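Local coordinates for putative hemin transport system, substrate-binding protein (Burkholderia cenocepacia J2315, PDB 5GIZ) that binds heme in the periplasm and probably hands it to an ABC transporter of the bacterial heme-acquisition system, at residues T18-L22 with V111-V117; F128-W132 with G252-P256; H220-L224 with A237-V241. All blocks are in the same frame, centred on the assembly; numbering follows the deposited sequence.

Interaction 1. Residues T18-L22 with V111-V117; sequences TAFAL and VAQALDV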
loop_
_atom_site.group_PDB
_atom_site.type_symbol
_atom_site.label_atom_id
_atom_site.label_comp_id
_atom_site.label_asym_id
_atom_site.label_seq_id
_atom_site.Cartn_x
_atom_site.Cartn_y
_atom_site.Cartn_z
ATOM N N THR A 18 2.546 10.904 -1.535
ATOM C CA THR A 18 3.838 11.521 -1.765
ATOM C C THR A 18 3.688 12.962 -2.219
ATOM O O THR A 18 4.295 13.879 -1.660
ATOM C CB THR A 18 4.590 10.689 -2.795
ATOM O OG1 THR A 18 4.792 9.339 -2.329
ATOM C CG2 THR A 18 5.968 11.286 -3.130
ATOM N N ALA A 19 2.816 13.170 -3.195
ATOM C CA ALA A 19 2.581 14.524 -3.649
ATOM C C ALA A 19 2.127 15.442 -2.547
ATOM O O ALA A 19 2.647 16.549 -2.370
ATOM C CB ALA A 19 1.598 14.546 -4.789
ATOM N N PHE A 20 1.140 15.016 -1.767
ATOM C CA PHE A 20 0.658 15.894 -0.726
ATOM C C PHE A 20 1.726 16.127 0.316
ATOM O O PHE A 20 1.772 17.211 0.855
ATOM C CB PHE A 20 -0.688 15.415 -0.127
ATOM C CG PHE A 20 -1.879 15.714 -1.001
ATOM C CD1 PHE A 20 -2.290 16.992 -1.233
ATOM C CD2 PHE A 20 -2.515 14.702 -1.652
ATOM C CE1 PHE A 20 -3.367 17.256 -2.085
ATOM C CE2 PHE A 20 -3.623 14.945 -2.441
ATOM C CZ PHE A 20 -4.006 16.212 -2.712
ATOM N N ALA A 21 2.594 15.132 0.585
ATOM C CA ALA A 21 3.625 15.230 1.624
ATOM C C ALA A 21 4.727 16.253 1.272
ATOM O O ALA A 21 5.445 16.712 2.144
ATOM C CB ALA A 21 4.242 13.856 1.873
ATOM N N LEU A 22 4.859 16.575 0.000
ATOM C CA LEU A 22 5.836 17.562 -0.454
ATOM C C LEU A 22 5.417 18.997 -0.173
ATOM O O LEU A 22 6.291 19.855 -0.043
ATOM C CB LEU A 22 6.144 17.406 -1.955
ATOM C CG LEU A 22 6.834 16.085 -2.319
ATOM C CD1 LEU A 22 6.683 15.789 -3.803
ATOM C CD2 LEU A 22 8.307 16.160 -1.940
ATOM N N VAL A 111 8.574 11.861 -7.853
ATOM C CA VAL A 111 7.425 12.733 -7.855
ATOM C C VAL A 111 7.956 14.184 -7.676
ATOM O O VAL A 111 7.529 15.081 -8.364
ATOM C CB VAL A 111 6.419 12.342 -6.736
ATOM C CG1 VAL A 111 5.398 13.461 -6.513
ATOM C CG2 VAL A 111 5.752 11.020 -7.105
ATOM N N ALA A 112 8.933 14.405 -6.777
ATOM C CA ALA A 112 9.431 15.774 -6.580
ATOM C C ALA A 112 10.070 16.344 -7.876
ATOM O O ALA A 112 9.892 17.534 -8.207
ATOM C CB ALA A 112 10.432 15.816 -5.431
ATOM N N GLN A 113 10.764 15.484 -8.620
ATOM C CA GLN A 113 11.311 15.873 -9.920
ATOM C C GLN A 113 10.207 16.245 -10.902
ATOM O O GLN A 113 10.278 17.303 -11.538
ATOM C CB GLN A 113 12.131 14.747 -10.545
ATOM C CG GLN A 113 12.580 15.031 -12.003
ATOM C CD GLN A 113 13.504 16.229 -12.174
ATOM O OE1 GLN A 113 13.486 16.903 -13.222
ATOM N NE2 GLN A 113 14.335 16.495 -11.172
ATOM N N ALA A 114 9.187 15.375 -11.022
ATOM C CA ALA A 114 8.106 15.582 -11.983
ATOM C C ALA A 114 7.373 16.884 -11.707
ATOM O O ALA A 114 6.905 17.549 -12.639
ATOM C CB ALA A 114 7.132 14.418 -11.960
ATOM N N LEU A 115 7.271 17.236 -10.422
ATOM C CA LEU A 115 6.538 18.428 -9.945
ATOM C C LEU A 115 7.421 19.692 -9.834
ATOM O O LEU A 115 6.928 20.748 -9.452
ATOM C CB LEU A 115 5.847 18.140 -8.608
ATOM C CG LEU A 115 4.740 17.078 -8.648
ATOM C CD1 LEU A 115 4.183 16.888 -7.248
ATOM C CD2 LEU A 115 3.626 17.419 -9.624
ATOM N N ASP A 116 8.692 19.536 -10.181
ATOM C CA ASP A 116 9.698 20.609 -10.155
ATOM C C ASP A 116 9.791 21.209 -8.765
ATOM O O ASP A 116 9.833 22.441 -8.572
ATOM C CB ASP A 116 9.369 21.649 -11.222
ATOM C CG ASP A 116 10.459 22.667 -11.408
ATOM O OD1 ASP A 116 11.670 22.384 -11.222
ATOM O OD2 ASP A 116 10.065 23.791 -11.799
ATOM N N VAL A 117 9.813 20.319 -7.773
ATOM C CA VAL A 117 10.065 20.738 -6.401
ATOM C C VAL A 117 11.193 19.914 -5.786
ATOM O O VAL A 117 11.009 19.240 -4.771
ATOM C CB VAL A 117 8.795 20.711 -5.539
ATOM C CG1 VAL A 117 7.828 21.816 -5.975
ATOM C CG2 VAL A 117 8.079 19.341 -5.572
#

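Interaction 2. Residues F128-W132 with G252-P256; sequences FDRDW and GPRLP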
loop_
_atom_site.group_PDB
_atom_site.type_symbol
_atom_site.label_atom_id
_atom_site.label_comp_id
_atom_site.label_asym_id
_atom_site.label_seq_id
_atom_site.Cartn_x
_atom_site.Cartn_y
_atom_site.Cartn_z
ATOM N N PHE A 128 11.952 11.133 5.926
ATOM C CA PHE A 128 11.631 9.759 5.691
ATOM C C PHE A 128 12.775 8.844 6.140
ATOM O O PHE A 128 12.558 7.857 6.860
ATOM C CB PHE A 128 11.300 9.551 4.214
ATOM C CG PHE A 128 11.002 8.154 3.874
ATOM C CD1 PHE A 128 12.016 7.282 3.532
ATOM C CD2 PHE A 128 9.693 7.679 3.852
ATOM C CE1 PHE A 128 11.773 5.988 3.162
ATOM C CE2 PHE A 128 9.437 6.386 3.492
ATOM C CZ PHE A 128 10.465 5.519 3.137
ATOM N N ASP A 129 13.998 9.178 5.735
ATOM C CA ASP A 129 15.159 8.350 6.070
ATOM C C ASP A 129 15.448 8.285 7.556
ATOM O O ASP A 129 15.763 7.234 8.075
ATOM C CB ASP A 129 16.414 8.842 5.346
ATOM C CG ASP A 129 16.429 8.507 3.864
ATOM O OD1 ASP A 129 15.574 7.723 3.380
ATOM O OD2 ASP A 129 17.338 9.005 3.117
ATOM N N ARG A 130 15.229 9.406 8.265
ATOM C CA ARG A 130 15.378 9.439 9.714
ATOM C C ARG A 130 14.307 8.557 10.341
ATOM O O ARG A 130 14.586 7.750 11.232
ATOM C CB ARG A 130 15.290 10.900 10.189
ATOM C CG ARG A 130 15.478 11.125 11.662
ATOM C CD ARG A 130 15.640 12.619 11.913
ATOM N NE ARG A 130 14.469 13.442 11.529
ATOM C CZ ARG A 130 14.440 14.420 10.608
ATOM N NH1 ARG A 130 15.521 14.768 9.894
ATOM N NH2 ARG A 130 13.291 15.088 10.399
ATOM N N ASP A 131 13.082 8.723 9.890
ATOM C CA ASP A 131 12.021 7.902 10.433
ATOM C C ASP A 131 12.221 6.414 10.137
ATOM O O ASP A 131 11.904 5.528 10.963
ATOM C CB ASP A 131 10.668 8.350 9.910
ATOM C CG ASP A 131 10.255 9.716 10.428
ATOM O OD1 ASP A 131 10.803 10.229 11.403
ATOM O OD2 ASP A 131 9.343 10.289 9.867
ATOM N N TRP A 132 12.711 6.124 8.936
ATOM C CA TRP A 132 12.976 4.741 8.584
ATOM C C TRP A 132 14.022 4.094 9.509
ATOM O O TRP A 132 13.864 2.967 9.951
ATOM C CB TRP A 132 13.387 4.650 7.152
ATOM C CG TRP A 132 13.605 3.228 6.702
ATOM C CD1 TRP A 132 14.743 2.726 6.218
ATOM C CD2 TRP A 132 12.652 2.152 6.690
ATOM N NE1 TRP A 132 14.588 1.404 5.919
ATOM C CE2 TRP A 132 13.321 1.015 6.217
ATOM C CE3 TRP A 132 11.323 2.042 7.070
ATOM C CZ2 TRP A 132 12.701 -0.208 6.035
ATOM C CZ3 TRP A 132 10.706 0.799 6.940
ATOM C CH2 TRP A 132 11.392 -0.300 6.389
ATOM N N GLY A 252 4.263 4.024 0.645
ATOM C CA GLY A 252 4.416 5.437 0.501
ATOM C C GLY A 252 5.162 6.120 1.642
ATOM O O GLY A 252 5.893 5.465 2.409
ATOM N N PRO A 253 4.998 7.440 1.785
ATOM C CA PRO A 253 5.822 8.166 2.742
ATOM C C PRO A 253 5.575 7.794 4.188
ATOM O O PRO A 253 6.297 8.226 5.065
ATOM C CB PRO A 253 5.537 9.644 2.440
ATOM C CG PRO A 253 4.239 9.616 1.734
ATOM C CD PRO A 253 4.149 8.341 0.986
ATOM N N ARG A 254 4.494 7.065 4.466
ATOM C CA ARG A 254 4.239 6.576 5.836
ATOM C C ARG A 254 4.808 5.220 6.125
ATOM O O ARG A 254 4.546 4.631 7.161
ATOM C CB ARG A 254 2.722 6.555 6.140
ATOM C CG ARG A 254 2.050 7.917 6.160
ATOM C CD ARG A 254 0.564 7.854 6.548
ATOM N NE ARG A 254 -0.226 7.176 5.543
ATOM C CZ ARG A 254 -1.462 6.657 5.741
ATOM N NH1 ARG A 254 -1.999 6.636 6.958
ATOM N NH2 ARG A 254 -2.123 6.105 4.739
ATOM N N LEU A 255 5.654 4.722 5.218
ATOM C CA LEU A 255 6.202 3.379 5.396
ATOM C C LEU A 255 6.807 3.172 6.815
ATOM O O LEU A 255 6.572 2.168 7.434
ATOM C CB LEU A 255 7.238 3.038 4.313
ATOM C CG LEU A 255 7.785 1.617 4.404
ATOM C CD1 LEU A 255 6.798 0.532 4.065
ATOM C CD2 LEU A 255 8.993 1.485 3.500
ATOM N N PRO A 256 7.623 4.104 7.313
ATOM C CA PRO A 256 8.233 3.900 8.632
ATOM C C PRO A 256 7.188 3.737 9.736
ATOM O O PRO A 256 7.310 2.817 10.551
ATOM C CB PRO A 256 9.083 5.135 8.820
ATOM C CG PRO A 256 9.409 5.563 7.408
ATOM C CD PRO A 256 8.102 5.352 6.682
HETATM O O HOH W 1 8.248 8.913 7.693
#

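Interaction 3. Residues H220-L224 with A237-V241; sequences HAALL and ARRVV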
loop_
_atom_site.group_PDB
_atom_site.type_symbol
_atom_site.label_atom_id
_atom_site.label_comp_id
_atom_site.label_asym_id
_atom_site.label_seq_id
_atom_site.Cartn_x
_atom_site.Cartn_y
_atom_site.Cartn_z
ATOM N N HIS A 220 -14.371 -10.427 13.108
ATOM C CA HIS A 220 -13.354 -11.316 13.660
ATOM C C HIS A 220 -13.817 -12.762 13.790
ATOM O O HIS A 220 -13.129 -13.682 13.367
ATOM C CB HIS A 220 -12.909 -10.838 15.040
ATOM C CG HIS A 220 -12.250 -9.515 15.011
ATOM N ND1 HIS A 220 -12.949 -8.333 15.100
ATOM C CD2 HIS A 220 -10.940 -9.163 14.910
ATOM C CE1 HIS A 220 -12.114 -7.318 15.023
ATOM N NE2 HIS A 220 -10.881 -7.796 14.952
ATOM N N ALA A 221 -15.008 -12.938 14.347
ATOM C CA ALA A 221 -15.536 -14.315 14.570
ATOM C C ALA A 221 -15.760 -15.000 13.207
ATOM O O ALA A 221 -15.393 -16.161 12.994
ATOM C CB ALA A 221 -16.818 -14.259 15.365
ATOM N N ALA A 222 -16.313 -14.250 12.265
ATOM C CA ALA A 222 -16.489 -14.755 10.911
ATOM C C ALA A 222 -15.196 -15.189 10.234
ATOM O O ALA A 222 -15.098 -16.238 9.602
ATOM C CB ALA A 222 -17.209 -13.710 10.067
ATOM N N LEU A 223 -14.175 -14.358 10.381
ATOM C CA LEU A 223 -12.890 -14.683 9.835
ATOM C C LEU A 223 -12.357 -15.987 10.452
ATOM O O LEU A 223 -11.759 -16.809 9.745
ATOM C CB LEU A 223 -11.905 -13.557 10.158
ATOM C CG LEU A 223 -10.463 -13.735 9.664
ATOM C CD1 LEU A 223 -10.371 -13.853 8.156
ATOM C CD2 LEU A 223 -9.632 -12.573 10.212
ATOM N N LEU A 224 -12.459 -16.109 11.765
ATOM C CA LEU A 224 -11.864 -17.263 12.485
ATOM C C LEU A 224 -12.645 -18.553 12.238
ATOM O O LEU A 224 -12.112 -19.655 12.396
ATOM C CB LEU A 224 -11.733 -16.968 13.999
ATOM C CG LEU A 224 -10.617 -15.944 14.341
ATOM C CD1 LEU A 224 -10.682 -15.531 15.812
ATOM C CD2 LEU A 224 -9.229 -16.501 14.037
ATOM N N ALA A 237 -5.439 -19.470 19.281
ATOM C CA ALA A 237 -5.192 -18.307 20.118
ATOM C C ALA A 237 -6.098 -17.123 19.745
ATOM O O ALA A 237 -6.040 -16.101 20.420
ATOM C CB ALA A 237 -3.755 -17.903 20.022
ATOM N N ARG A 238 -6.917 -17.276 18.714
ATOM C CA ARG A 238 -7.790 -16.243 18.206
ATOM C C ARG A 238 -7.011 -14.965 17.942
ATOM O O ARG A 238 -7.382 -13.894 18.418
ATOM C CB ARG A 238 -8.966 -15.994 19.123
ATOM C CG ARG A 238 -9.693 -17.293 19.423
ATOM C CD ARG A 238 -11.014 -17.053 20.093
ATOM N NE ARG A 238 -11.997 -16.429 19.228
ATOM C CZ ARG A 238 -12.793 -17.051 18.359
ATOM N NH1 ARG A 238 -12.710 -18.365 18.145
ATOM N NH2 ARG A 238 -13.677 -16.326 17.669
ATOM N N ARG A 239 -5.910 -15.108 17.194
ATOM C CA ARG A 239 -4.929 -14.016 17.008
ATOM C C ARG A 239 -5.017 -13.360 15.625
ATOM O O ARG A 239 -4.623 -13.926 14.616
ATOM C CB ARG A 239 -3.545 -14.574 17.214
ATOM C CG ARG A 239 -2.527 -13.622 17.661
ATOM C CD ARG A 239 -1.262 -14.411 17.967
ATOM N NE ARG A 239 -1.184 -15.166 19.214
ATOM C CZ ARG A 239 -0.761 -16.435 19.332
ATOM N NH1 ARG A 239 -0.478 -17.208 18.259
ATOM N NH2 ARG A 239 -0.611 -16.998 20.549
ATOM N N VAL A 240 -5.669 -12.216 15.621
ATOM C CA VAL A 240 -5.986 -11.448 14.427
ATOM C C VAL A 240 -5.465 -10.046 14.592
ATOM O O VAL A 240 -5.669 -9.433 15.659
ATOM C CB VAL A 240 -7.532 -11.407 14.246
ATOM C CG1 VAL A 240 -7.941 -10.568 13.050
ATOM C CG2 VAL A 240 -8.080 -12.818 14.134
ATOM N N VAL A 241 -4.847 -9.506 13.530
ATOM C CA VAL A 241 -4.455 -8.102 13.463
ATOM C C VAL A 241 -5.052 -7.493 12.205
ATOM O O VAL A 241 -4.921 -8.059 11.121
ATOM C CB VAL A 241 -2.932 -7.945 13.374
ATOM C CG1 VAL A 241 -2.533 -6.529 13.059
ATOM C CG2 VAL A 241 -2.331 -8.395 14.709
HETATM O O HOH W 2 -15.186 -17.686 15.404
#

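Interaction 1. Residues T18-L22 with V111-V117
Leu22 and Val111 form the heart of a helix-helix contact in the N-terminal α/β lobe of this periplasmic binding protein, joining helix 13-23 to the last turn of helix 101-114. Leu22 gives up 67 Å² of surface, and its CD1 makes most of the contacts. CD1 lies 3.8 Å from Val111 CG1 and 3.9 Å from Ala112 CA, and CD2 adds a contact to Ala112 CB. Alanine suits position 112 because its single methyl lets the leucine come down to the helix backbone. Val117, whose N bonds to Ala112 O in the Schellman motif that ends helix 101-114, sets CG2 4.2 Å from Leu22 CD1; Asp116, with positive phi (57°), makes the reversal. Val111 is branched at CB and can therefore meet several partners: CG1 faces Leu22 and Ala19, while CB and CG2 face Thr18 CG2. Around them Ala19 and Leu115 complete an apolar seam, and both also touch strand 30-35 of the parallel sheet. Threonine fits the buried position 18 because its two branches can be used separately. OG1, beside the backbone N at chi1 -60°, hydrogen-bonds to Ala14 O one turn earlier and is thereby satisfied, whereas the apolar branch CG2 faces the neighbouring helix, 3.8 Å from Val111 CB and 4.0 Å from Val111 CG2.

Interaction 2. Residues F128-W132 with G252-P256
Trp132 and Pro256 bring the backbones to within 4.8 Å between CA atoms, where the side of helix 118-141, the long helix linking the two lobes as in related iron- and heme-binding periplasmic proteins, meets the type I turn Gly252-Leu255 and the first turn of helix 255-269. Pro256 is the wedge. Its ring enters between Phe128 and Trp132, whose CG atoms both lie opposite the backbone N (chi1 178° and -177°), carrying the two rings, one helical turn apart, across to it. Proline is well placed so early in a helix, where its missing N-H costs no helical bond. Pro256 CD lies 3.6 Å from Phe128 CE2, and CG stands over one face of that ring, offset toward the rim. The phenyl edge meets the turn's carbonyls, with CD2 3.6 Å from Pro253 O. Pro256 CA comes to the edge of the indole, whose CZ3 also meets Leu255 CD2 at 3.9 Å. At the exposed border a water donates to Asp131 OD2 at 2.8 Å and, weakly, to Pro253 O. Beyond the contact, Phe128 packs on Val101, Val104 and Ile108 of helix 101-114, Trp132 meets Tyr178 edge-to-face, and Pro253 rests on Glu17 of helix 13-23.

Interaction 3. Residues H220-L224 with A237-V241
Leu224, its CG beside the backbone N (chi1 -72°) and its CD1 anti to CA (chi2 171°), spreads its two methyls, CD1 toward Arg238 and CD2 toward Val240. Arg238 makes the complementary move: a bend at chi3 (69°) folds its guanidinium back so that one face lies over Leu224 CD1, which is 3.6 Å from Arg238 CZ and sits toward the rim of the group. The flat, weakly hydrated face of a guanidinium accepts such a methyl, while its edge keeps its N-H groups for polar partners. Here a water in the guanidinium plane accepts from Arg238 NH2 at 3.0 Å and donates to Ala221 O at 2.9 Å, so the charged tip is tied to the helix through solvent.

Helix 220-225 belongs to the helical connection between the parallel neighbours 206-210 and 240-243, a β-α-β crossover of the C-terminal lobe. The contact packs that helix against the start of the second strand, where Arg238, in a Schellman motif, has just ended helix 233-237. Val240, whose branched CB suits a β-strand, presents both methyls to the helix. CG1 lies 3.8 Å from His220 CD2 and 3.9 Å from Leu223 CD2; CG2 is 3.9 Å from Leu224 CD2, the leucine and valine chains running past each other in opposite directions. His220, at the exposed border, thus contributes ring carbon to the packing. Val241 points away from the helix and packs on Ala269 and Arg265 of helix 255-269. Leu223 packs further on Ile209, Leu214 and Val217, and its side chain is about 4 Å from that of His158, which binds heme in a heme-loaded form of the protein; Ala237 contributes to a calcium site seen in a structure of this protein, though neither ligand is bound here.

In the fold
From the N terminus, the chain builds helix 13-23 and most of the N-terminal lobe before helix 101-114 returns to it, and interaction 1 closes that loop. Helix 118-141 follows at once and spans toward the second lobe. The loop of interaction 2 opens on it, in series with the first, and closes only when residues 252-256 lead into the last helix; the short loop of interaction 3, within the C-terminal lobe, is nested inside. Pro253 meets Thr18 and Ala21, bringing interactions 1 and 2 together, so the N-terminal lobe, the spanning helix and the turn leading into the C-terminal helix form one continuous packing. Interaction 3 stands apart, its centre about 40 Å from that of interaction 1.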